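Local coordinates for protein cellulose hydrolase (Bacillus licheniformis, PDB 4YZT) that hydrolyses beta-1,4-glucosidic bonds of cellulose as the catalytic activity of a tri-modular family 5 endoglucanase, at residues A[49-53]-A[305-309]; A[41-47]-A[93-97]; A[67-71]-A[109-113]. One frame throughout, in Å; residues are numbered along the deposited sequence.

Contact 1 of 3, residues A[49-53]-A[305-309]; sequences SWNNP and DNGND. With BGC (beta-D-glucopyranose), chain B; BGC (beta-D-glucopyranose), chain C; BGC (beta-D-glucopyranose), chain D.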
loop_
_atom_site.group_PDB
_atom_site.type_symbol
_atom_site.label_atom_id
_atom_site.label_comp_id
_atom_site.label_asym_id
_atom_site.label_seq_id
_atom_site.Cartn_x
_atom_site.Cartn_y
_atom_site.Cartn_z
ATOM N N SER A 49 -18.630 -7.514 -1.307
ATOM C CA SER A 49 -19.128 -7.270 0.053
ATOM C C SER A 49 -18.451 -6.067 0.713
ATOM O O SER A 49 -19.013 -5.446 1.625
ATOM C CB SER A 49 -18.928 -8.507 0.941
ATOM O OG SER A 49 -19.858 -9.530 0.632
ATOM N N TRP A 50 -17.242 -5.751 0.260
ATOM C CA TRP A 50 -16.501 -4.624 0.807
ATOM C C TRP A 50 -16.575 -3.397 -0.133
ATOM O O TRP A 50 -17.632 -3.111 -0.699
ATOM C CB TRP A 50 -15.056 -5.041 1.102
ATOM C CG TRP A 50 -14.968 -6.042 2.276
ATOM C CD1 TRP A 50 -15.974 -6.383 3.133
ATOM C CD2 TRP A 50 -13.813 -6.796 2.692
ATOM N NE1 TRP A 50 -15.519 -7.303 4.065
ATOM C CE2 TRP A 50 -14.199 -7.572 3.810
ATOM C CE3 TRP A 50 -12.498 -6.900 2.221
ATOM C CZ2 TRP A 50 -13.307 -8.431 4.473
ATOM C CZ3 TRP A 50 -11.610 -7.750 2.886
ATOM C CH2 TRP A 50 -12.025 -8.509 3.992
ATOM N N ASN A 51 -15.474 -2.671 -0.282
ATOM C CA ASN A 51 -15.516 -1.351 -0.936
ATOM C C ASN A 51 -15.453 -1.364 -2.470
ATOM O O ASN A 51 -15.689 -0.333 -3.100
ATOM C CB ASN A 51 -14.367 -0.484 -0.409
ATOM C CG ASN A 51 -13.005 -1.127 -0.647
ATOM O OD1 ASN A 51 -12.709 -2.198 -0.106
ATOM N ND2 ASN A 51 -12.171 -0.477 -1.461
ATOM N N ASN A 52 -15.112 -2.504 -3.065
ATOM C CA ASN A 52 -15.131 -2.633 -4.522
ATOM C C ASN A 52 -16.301 -3.471 -4.998
ATOM O O ASN A 52 -16.655 -4.446 -4.352
ATOM C CB ASN A 52 -13.839 -3.266 -5.035
ATOM C CG ASN A 52 -12.612 -2.519 -4.592
ATOM O OD1 ASN A 52 -12.386 -1.377 -5.006
ATOM N ND2 ASN A 52 -11.795 -3.165 -3.744
ATOM N N PRO A 53 -16.889 -3.118 -6.153
ATOM C CA PRO A 53 -17.891 -3.986 -6.779
ATOM C C PRO A 53 -17.208 -5.193 -7.415
ATOM O O PRO A 53 -15.979 -5.200 -7.478
ATOM C CB PRO A 53 -18.506 -3.081 -7.844
ATOM C CG PRO A 53 -17.344 -2.245 -8.279
ATOM C CD PRO A 53 -16.524 -1.988 -7.030
ATOM N N ASP A 305 -3.043 -2.924 -3.370
ATOM C CA ASP A 305 -4.017 -1.906 -3.720
ATOM C C ASP A 305 -5.402 -2.415 -3.311
ATOM O O ASP A 305 -5.948 -3.332 -3.936
ATOM C CB ASP A 305 -3.930 -1.607 -5.219
ATOM C CG ASP A 305 -4.812 -0.447 -5.646
ATOM O OD1 ASP A 305 -5.620 0.034 -4.822
ATOM O OD2 ASP A 305 -4.695 -0.011 -6.814
ATOM N N ASN A 306 -5.968 -1.849 -2.250
ATOM C CA ASN A 306 -7.281 -2.309 -1.812
ATOM C C ASN A 306 -8.451 -1.643 -2.548
ATOM O O ASN A 306 -9.608 -1.875 -2.211
ATOM C CB ASN A 306 -7.449 -2.122 -0.296
ATOM C CG ASN A 306 -7.521 -0.654 0.133
ATOM O OD1 ASN A 306 -7.487 0.266 -0.689
ATOM N ND2 ASN A 306 -7.643 -0.439 1.443
ATOM N N GLY A 307 -8.142 -0.817 -3.546
ATOM C CA GLY A 307 -9.174 -0.166 -4.333
ATOM C C GLY A 307 -9.402 1.277 -3.916
ATOM O O GLY A 307 -9.996 2.061 -4.656
ATOM N N ASN A 308 -8.919 1.626 -2.729
ATOM C CA ASN A 308 -9.034 2.980 -2.211
ATOM C C ASN A 308 -7.748 3.785 -2.287
ATOM O O ASN A 308 -7.801 5.020 -2.347
ATOM C CB ASN A 308 -9.505 2.957 -0.753
ATOM C CG ASN A 308 -10.971 2.647 -0.623
ATOM O OD1 ASN A 308 -11.759 2.926 -1.529
ATOM N ND2 ASN A 308 -11.356 2.073 0.516
ATOM N N ASP A 309 -6.603 3.105 -2.268
ATOM C CA ASP A 309 -5.332 3.789 -2.032
ATOM C C ASP A 309 -4.601 4.177 -3.314
ATOM O O ASP A 309 -3.909 5.181 -3.315
ATOM C CB ASP A 309 -4.383 2.915 -1.177
ATOM C CG ASP A 309 -4.811 2.810 0.270
ATOM O OD1 ASP A 309 -5.547 3.710 0.735
ATOM O OD2 ASP A 309 -4.455 1.825 0.965
HETATM C C2 BGC B . -12.559 -4.151 5.747
HETATM C C3 BGC B . -13.850 -3.901 5.021
HETATM C C4 BGC B . -13.891 -2.575 4.355
HETATM C C5 BGC B . -12.665 -2.373 3.514
HETATM C C6 BGC B . -12.657 -0.977 2.992
HETATM C C1 BGC B . -11.396 -3.997 4.815
HETATM O O2 BGC B . -12.523 -5.464 6.331
HETATM O O3 BGC B . -14.941 -4.009 5.963
HETATM O O4 BGC B . -14.992 -2.451 3.397
HETATM O O5 BGC B . -11.428 -2.633 4.279
HETATM O O6 BGC B . -12.486 -0.107 4.081
HETATM C C2 BGC C . -16.974 -1.163 3.031
HETATM C C3 BGC C . -18.266 -0.815 3.576
HETATM C C4 BGC C . -19.052 -2.013 3.982
HETATM C C5 BGC C . -18.279 -2.929 4.962
HETATM C C6 BGC C . -18.967 -4.157 5.145
HETATM C C1 BGC C . -16.196 -2.004 3.977
HETATM O O2 BGC C . -16.214 0.089 2.688
HETATM O O3 BGC C . -19.050 -0.068 2.562
HETATM O O4 BGC C . -20.280 -1.612 4.606
HETATM O O5 BGC C . -16.947 -3.224 4.334
HETATM O O6 BGC C . -18.045 -5.091 5.601
HETATM C C2 BGC D . -7.046 -4.095 3.401
HETATM C C3 BGC D . -8.180 -3.535 4.200
HETATM C C4 BGC D . -9.102 -4.630 4.637
HETATM C C5 BGC D . -8.344 -5.696 5.407
HETATM C C6 BGC D . -9.279 -6.814 5.787
HETATM C C1 BGC D . -6.316 -5.157 4.183
HETATM O O2 BGC D . -6.114 -3.063 3.008
HETATM O O3 BGC D . -8.870 -2.525 3.401
HETATM O O4 BGC D . -10.191 -4.150 5.519
HETATM O O5 BGC D . -7.222 -6.247 4.619
HETATM O O6 BGC D . -8.630 -7.714 6.683
HETATM O O HOH W 1 -12.839 1.677 -3.396
#
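Asn-52 and Gly-307 have the nearest CA atoms across the contact, 6.5 Å apart, in two irregular loops that lack a shared strand pairing. Two side-chain amides converge on one carbonyl: Asn-51 ND2 donates to Asn-306 O at 3.0 Å, nearly straight at 170°, and Asn-52 ND2 donates to that oxygen from the opposite face of its plane. Asn-51 CG lies between the backbone N and the carbonyl carbon (chi1 58°), which turns ND2 to Asn-306 O. Asn-39 ND2 donates to Asn-51 OD1, so both ends of that amide are engaged and its flip is defined, while Asn-39 O takes a further bond from Asn-52 ND2. Asn-52 OD1 rests 3.5 Å from Gly-307 CA, where a CB would clash with it. Asn-306 OD1 closes an Asx turn by accepting from Asn-308 N at 2.8 Å, and its ND2 meets O3 of the chain D glucose, 3.1 Å away. O2 of the chain B glucose stands over one indole face of Trp-50 toward its rim, with CG 3.7 Å from C3. With an alanine in place of Trp-50, the chain B sugar would probably lose this ring surface, and C6 of the chain D sugar its neighbour CH2. Asn-306 thus serves both roles, carbonyl to the loop amides and ND2 to the sugar, and Asn-51 lines the pocket too, consistent with loop join and sugar site being positioned together.

Contact 2 of 3, residues A[41-47]-A[93-97]; sequences LDAVPTE and WMNRV. With EDO (1,2-ethanediol), chain E.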
loop_
_atom_site.group_PDB
_atom_site.type_symbol
_atom_site.label_atom_id
_atom_site.label_comp_id
_atom_site.label_asym_id
_atom_site.label_seq_id
_atom_site.Cartn_x
_atom_site.Cartn_y
_atom_site.Cartn_z
ATOM N N LEU A 41 -12.247 -10.493 -4.728
ATOM C CA LEU A 41 -12.660 -11.881 -4.477
ATOM C C LEU A 41 -12.263 -12.338 -3.068
ATOM O O LEU A 41 -12.696 -13.404 -2.618
ATOM C CB LEU A 41 -12.092 -12.834 -5.521
ATOM C CG LEU A 41 -12.769 -12.697 -6.890
ATOM C CD1 LEU A 41 -12.111 -11.595 -7.712
ATOM C CD2 LEU A 41 -12.709 -14.006 -7.649
ATOM N N ASP A 42 -11.447 -11.535 -2.382
ATOM C CA ASP A 42 -11.047 -11.829 -1.002
ATOM C C ASP A 42 -12.013 -11.223 0.019
ATOM O O ASP A 42 -11.865 -11.464 1.216
ATOM C CB ASP A 42 -9.626 -11.322 -0.705
ATOM C CG ASP A 42 -9.387 -9.902 -1.216
ATOM O OD1 ASP A 42 -9.817 -9.615 -2.354
ATOM O OD2 ASP A 42 -8.776 -9.083 -0.492
ATOM N N ALA A 43 -12.988 -10.445 -0.441
ATOM C CA ALA A 43 -13.935 -9.834 0.495
ATOM C C ALA A 43 -14.862 -10.863 1.136
ATOM O O ALA A 43 -15.030 -11.981 0.636
ATOM C CB ALA A 43 -14.763 -8.742 -0.206
ATOM N N VAL A 44 -15.488 -10.448 2.233
ATOM C CA VAL A 44 -16.218 -11.338 3.139
ATOM C C VAL A 44 -17.612 -10.795 3.410
ATOM O O VAL A 44 -17.745 -9.667 3.888
ATOM C CB VAL A 44 -15.451 -11.495 4.489
ATOM C CG1 VAL A 44 -16.289 -12.260 5.513
ATOM C CG2 VAL A 44 -14.113 -12.171 4.278
ATOM N N PRO A 45 -18.657 -11.594 3.143
ATOM C CA PRO A 45 -18.614 -13.020 2.761
ATOM C C PRO A 45 -18.347 -13.312 1.279
ATOM O O PRO A 45 -18.034 -14.456 0.936
ATOM C CB PRO A 45 -20.016 -13.520 3.147
ATOM C CG PRO A 45 -20.893 -12.294 2.990
ATOM C CD PRO A 45 -20.030 -11.142 3.440
ATOM N N THR A 46 -18.474 -12.321 0.407
ATOM C CA THR A 46 -18.311 -12.604 -1.007
ATOM C C THR A 46 -17.785 -11.399 -1.787
ATOM O O THR A 46 -17.593 -10.306 -1.235
ATOM C CB THR A 46 -19.645 -13.097 -1.627
ATOM O OG1 THR A 46 -19.398 -13.631 -2.937
ATOM C CG2 THR A 46 -20.683 -11.974 -1.707
ATOM N N GLU A 47 -17.504 -11.621 -3.067
ATOM C CA GLU A 47 -17.031 -10.566 -3.937
ATOM C C GLU A 47 -18.060 -9.450 -3.987
ATOM O O GLU A 47 -19.235 -9.691 -4.280
ATOM C CB GLU A 47 -16.761 -11.102 -5.346
ATOM C CG GLU A 47 -16.079 -10.091 -6.275
ATOM C CD GLU A 47 -15.998 -10.563 -7.733
ATOM O OE1 GLU A 47 -16.630 -11.580 -8.088
ATOM O OE2 GLU A 47 -15.299 -9.903 -8.534
ATOM N N TRP A 93 -19.236 -20.066 -7.753
ATOM C CA TRP A 93 -18.064 -19.355 -7.255
ATOM C C TRP A 93 -16.820 -19.816 -8.002
ATOM O O TRP A 93 -16.023 -18.993 -8.448
ATOM C CB TRP A 93 -17.875 -19.563 -5.746
ATOM C CG TRP A 93 -16.671 -18.840 -5.198
ATOM C CD1 TRP A 93 -15.508 -19.399 -4.741
ATOM C CD2 TRP A 93 -16.522 -17.425 -5.054
ATOM N NE1 TRP A 93 -14.645 -18.411 -4.318
ATOM C CE2 TRP A 93 -15.241 -17.190 -4.507
ATOM C CE3 TRP A 93 -17.345 -16.330 -5.353
ATOM C CZ2 TRP A 93 -14.761 -15.894 -4.241
ATOM C CZ3 TRP A 93 -16.875 -15.045 -5.080
ATOM C CH2 TRP A 93 -15.593 -14.841 -4.532
ATOM N N MET A 94 -16.651 -21.130 -8.143
ATOM C CA MET A 94 -15.496 -21.628 -8.874
ATOM C C MET A 94 -15.520 -21.118 -10.315
ATOM O O MET A 94 -14.483 -20.744 -10.860
ATOM C CB MET A 94 -15.431 -23.152 -8.861
ATOM C CG MET A 94 -14.136 -23.687 -9.455
ATOM S SD MET A 94 -12.670 -23.387 -8.441
ATOM C CE MET A 94 -12.770 -24.822 -7.369
ATOM N N ASN A 95 -16.701 -21.078 -10.923
ATOM C CA ASN A 95 -16.807 -20.532 -12.272
ATOM C C ASN A 95 -16.381 -19.071 -12.318
ATOM O O ASN A 95 -15.736 -18.641 -13.279
ATOM C CB ASN A 95 -18.228 -20.655 -12.825
ATOM C CG ASN A 95 -18.604 -22.082 -13.167
ATOM O OD1 ASN A 95 -17.746 -22.963 -13.236
ATOM N ND2 ASN A 95 -19.894 -22.315 -13.391
ATOM N N ARG A 96 -16.751 -18.309 -11.291
ATOM C CA ARG A 96 -16.428 -16.889 -11.260
ATOM C C ARG A 96 -14.924 -16.687 -11.061
ATOM O O ARG A 96 -14.321 -15.845 -11.726
ATOM C CB ARG A 96 -17.233 -16.170 -10.162
ATOM C CG ARG A 96 -16.798 -14.732 -9.888
ATOM C CD ARG A 96 -17.026 -13.783 -11.089
ATOM N NE ARG A 96 -16.634 -12.402 -10.770
ATOM C CZ ARG A 96 -16.576 -11.407 -11.656
ATOM N NH1 ARG A 96 -16.862 -11.625 -12.932
ATOM N NH2 ARG A 96 -16.203 -10.193 -11.274
ATOM N N VAL A 97 -14.314 -17.459 -10.161
ATOM C CA VAL A 97 -12.876 -17.337 -9.942
ATOM C C VAL A 97 -12.131 -17.678 -11.234
ATOM O O VAL A 97 -11.164 -17.001 -11.593
ATOM C CB VAL A 97 -12.374 -18.241 -8.788
ATOM C CG1 VAL A 97 -10.851 -18.170 -8.679
ATOM C CG2 VAL A 97 -13.012 -17.826 -7.453
HETATM C C1 EDO E . -20.371 -8.275 5.708
HETATM O O1 EDO E . -19.287 -7.736 4.940
HETATM C C2 EDO E . -21.171 -7.130 6.325
HETATM O O2 EDO E . -21.613 -6.236 5.291
#
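Glu-47 leaves the backbone with CG anti to its N (chi1 -172°) and runs on extended, while Arg-96 bends at its second torsion (chi2 65°), and the two side chains cross at about a right angle, bringing carboxylate and guanidinium together. The setting is the TIM barrel: the loop following the first barrel strand, 34-36, meets helix 91-105, which follows the second, 70-73. The grip is a side-on, two-pronged salt bridge, with Arg-96 NE bonded to Glu-47 OE1 at 2.8 Å and Arg-96 NH2 to Glu-47 OE2 at 2.9 Å. OE1 is met on its syn lone pair, OE2 on the syn side but tilted out of the carboxylate plane, and the two flat groups are turned 32° apart. Further along the same loop Val-55 N donates to Glu-47 OE2 and Val-55 O accepts from Arg-96 NH2, so the OE2–NH2 side of the pair is also tied to backbone. Trp-93 inserts its six-membered ring edge-on into the loop: Leu-41 O lies in the ring plane 3.6 Å from CZ2, and Glu-47 CB sits at the same edge 4.0 Å from CZ3. Thr-46 OG1, bonded to His-80 NE2, passes obliquely by this ring. Val-97, one turn further along the helix, sets CG2 over a face of the Trp-93 ring near its rim, and that same methyl touches Leu-41 CD2 at 3.8 Å.

Contact 3 of 3, residues A[67-71]-A[109-113]; sequences GFKSV and FYVVL
Val-71 and Tyr-110 carry the backbone hydrogen bonding between two neighbouring parallel strands of the barrel. Val-71 N donates to Tyr-110 O at 2.9 Å with a C=O...N angle of 170°, and Val-71 O accepts from Val-112 N, also at 2.9 Å, so Val-71 straddles Val-111 as one residue does in regular parallel pairing. A third bond, Tyr-110 N to Lys-69 O at 3.1 Å, begins the pairing just before strand 70-73. Weaker CA-H...O contacts fill in between, among them Val-111 CA to Val-71 O at 3.3 Å. The aromatic interaction is a CH-pi contact: Val-71 CG1, placed anti to the carbonyl carbon (chi1 -56°), stands 3.8 Å from the Phe-109 ring centroid and only 5° off the ring normal. The same ring presents its edge to Phe-68 O, 3.2 Å from CE1 and near the ring plane. Apolar packing continues on this face of the sheet, where Val-71 CG2 lies beside Val-111 CG2 at 4.1 Å, the two valines pointing the same way, and helix 91-105 covers both through Ala-104. Ser-70 and Tyr-110 point to the other face; Ser-70 OG bonds Met-31 O. The two strands are those of a beta-alpha-beta unit, joined through helix 91-105: polar backbone atoms are satisfied between them, while the methyls of Val-71 and Val-111 meet the helix and the Phe-109 ring packs on Val-71.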
loop_
_atom_site.group_PDB
_atom_site.type_symbol
_atom_site.label_atom_id
_atom_site.label_comp_id
_atom_site.label_asym_id
_atom_site.label_seq_id
_atom_site.Cartn_x
_atom_site.Cartn_y
_atom_site.Cartn_z
ATOM N N GLY A 67 1.298 -0.937 -17.232
ATOM C CA GLY A 67 2.590 -1.571 -17.426
ATOM C C GLY A 67 2.971 -2.600 -16.376
ATOM O O GLY A 67 4.134 -2.988 -16.293
ATOM N N PHE A 68 2.013 -3.058 -15.573
ATOM C CA PHE A 68 2.328 -4.152 -14.643
ATOM C C PHE A 68 2.495 -5.453 -15.423
ATOM O O PHE A 68 1.801 -5.684 -16.414
ATOM C CB PHE A 68 1.257 -4.278 -13.556
ATOM C CG PHE A 68 1.240 -3.105 -12.628
ATOM C CD1 PHE A 68 2.098 -3.065 -11.537
ATOM C CD2 PHE A 68 0.419 -2.014 -12.881
ATOM C CE1 PHE A 68 2.117 -1.967 -10.678
ATOM C CE2 PHE A 68 0.433 -0.917 -12.029
ATOM C CZ PHE A 68 1.289 -0.902 -10.933
ATOM N N LYS A 69 3.441 -6.282 -15.000
ATOM C CA LYS A 69 3.670 -7.563 -15.672
ATOM C C LYS A 69 2.928 -8.717 -14.989
ATOM O O LYS A 69 2.709 -9.774 -15.585
ATOM C CB LYS A 69 5.162 -7.881 -15.733
ATOM C CG LYS A 69 5.957 -6.949 -16.632
ATOM C CD LYS A 69 7.390 -7.445 -16.747
ATOM C CE LYS A 69 8.275 -6.493 -17.530
ATOM N NZ LYS A 69 9.678 -7.008 -17.554
ATOM N N SER A 70 2.553 -8.534 -13.734
ATOM C CA SER A 70 1.868 -9.607 -13.019
ATOM C C SER A 70 0.754 -9.066 -12.126
ATOM O O SER A 70 0.770 -7.898 -11.745
ATOM C CB SER A 70 2.864 -10.427 -12.185
ATOM O OG SER A 70 3.499 -9.624 -11.203
ATOM N N VAL A 71 -0.232 -9.913 -11.840
ATOM C CA VAL A 71 -1.292 -9.567 -10.913
ATOM C C VAL A 71 -1.474 -10.688 -9.896
ATOM O O VAL A 71 -1.322 -11.868 -10.210
ATOM C CB VAL A 71 -2.646 -9.279 -11.629
ATOM C CG1 VAL A 71 -2.475 -8.172 -12.673
ATOM C CG2 VAL A 71 -3.221 -10.535 -12.270
ATOM N N PHE A 109 -0.641 -11.510 -18.402
ATOM C CA PHE A 109 -0.094 -11.385 -17.046
ATOM C C PHE A 109 0.447 -12.711 -16.513
ATOM O O PHE A 109 -0.075 -13.795 -16.829
ATOM C CB PHE A 109 -1.164 -10.893 -16.057
ATOM C CG PHE A 109 -1.590 -9.462 -16.254
ATOM C CD1 PHE A 109 -0.678 -8.419 -16.115
ATOM C CD2 PHE A 109 -2.914 -9.150 -16.513
ATOM C CE1 PHE A 109 -1.082 -7.092 -16.273
ATOM C CE2 PHE A 109 -3.320 -7.831 -16.671
ATOM C CZ PHE A 109 -2.403 -6.798 -16.557
ATOM N N TYR A 110 1.465 -12.634 -15.670
ATOM C CA TYR A 110 1.709 -13.740 -14.758
ATOM C C TYR A 110 0.729 -13.520 -13.616
ATOM O O TYR A 110 0.518 -12.386 -13.194
ATOM C CB TYR A 110 3.154 -13.777 -14.280
ATOM C CG TYR A 110 4.082 -14.360 -15.314
ATOM C CD1 TYR A 110 4.452 -13.619 -16.428
ATOM C CD2 TYR A 110 4.573 -15.654 -15.190
ATOM C CE1 TYR A 110 5.295 -14.135 -17.385
ATOM C CE2 TYR A 110 5.421 -16.184 -16.152
ATOM C CZ TYR A 110 5.771 -15.415 -17.242
ATOM O OH TYR A 110 6.606 -15.927 -18.204
ATOM N N VAL A 111 0.102 -14.588 -13.144
ATOM C CA VAL A 111 -1.036 -14.446 -12.248
ATOM C C VAL A 111 -0.844 -15.302 -10.995
ATOM O O VAL A 111 -0.501 -16.475 -11.113
ATOM C CB VAL A 111 -2.358 -14.851 -12.954
ATOM C CG1 VAL A 111 -3.549 -14.697 -12.003
ATOM C CG2 VAL A 111 -2.573 -14.033 -14.243
ATOM N N VAL A 112 -1.044 -14.705 -9.810
ATOM C CA VAL A 112 -0.976 -15.435 -8.548
ATOM C C VAL A 112 -2.385 -15.670 -8.002
ATOM O O VAL A 112 -3.112 -14.717 -7.707
ATOM C CB VAL A 112 -0.137 -14.681 -7.506
ATOM C CG1 VAL A 112 -0.167 -15.392 -6.130
ATOM C CG2 VAL A 112 1.293 -14.529 -8.016
ATOM N N LEU A 113 -2.765 -16.939 -7.872
ATOM C CA LEU A 113 -4.068 -17.283 -7.307
ATOM C C LEU A 113 -3.851 -17.889 -5.926
ATOM O O LEU A 113 -2.989 -18.764 -5.779
ATOM C CB LEU A 113 -4.819 -18.253 -8.223
ATOM C CG LEU A 113 -6.174 -18.815 -7.758
ATOM C CD1 LEU A 113 -7.254 -17.741 -7.714
ATOM C CD2 LEU A 113 -6.607 -19.983 -8.647
#

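All three contacts belong to the (beta/alpha)8 barrel of the family 5 module. Contact 3 pairs its second and third strands, 70-73 and 110-114; contact 2 fastens the loop after the first strand to helix 91-105, which connects those two; contact 1 joins that loop's later part to the loop after the last strand, 299-303. Along the chain contact 3 is nested within contact 1, while the segments of contact 2 alternate with those of both others. Centre to centre, contacts 1 and 2 lie about 14 Å apart, and contact 3 about 18 Å from contact 1, which it does not touch, and 19 Å from contact 2. Contact 2 touches both, linking strand pair to pocket loops.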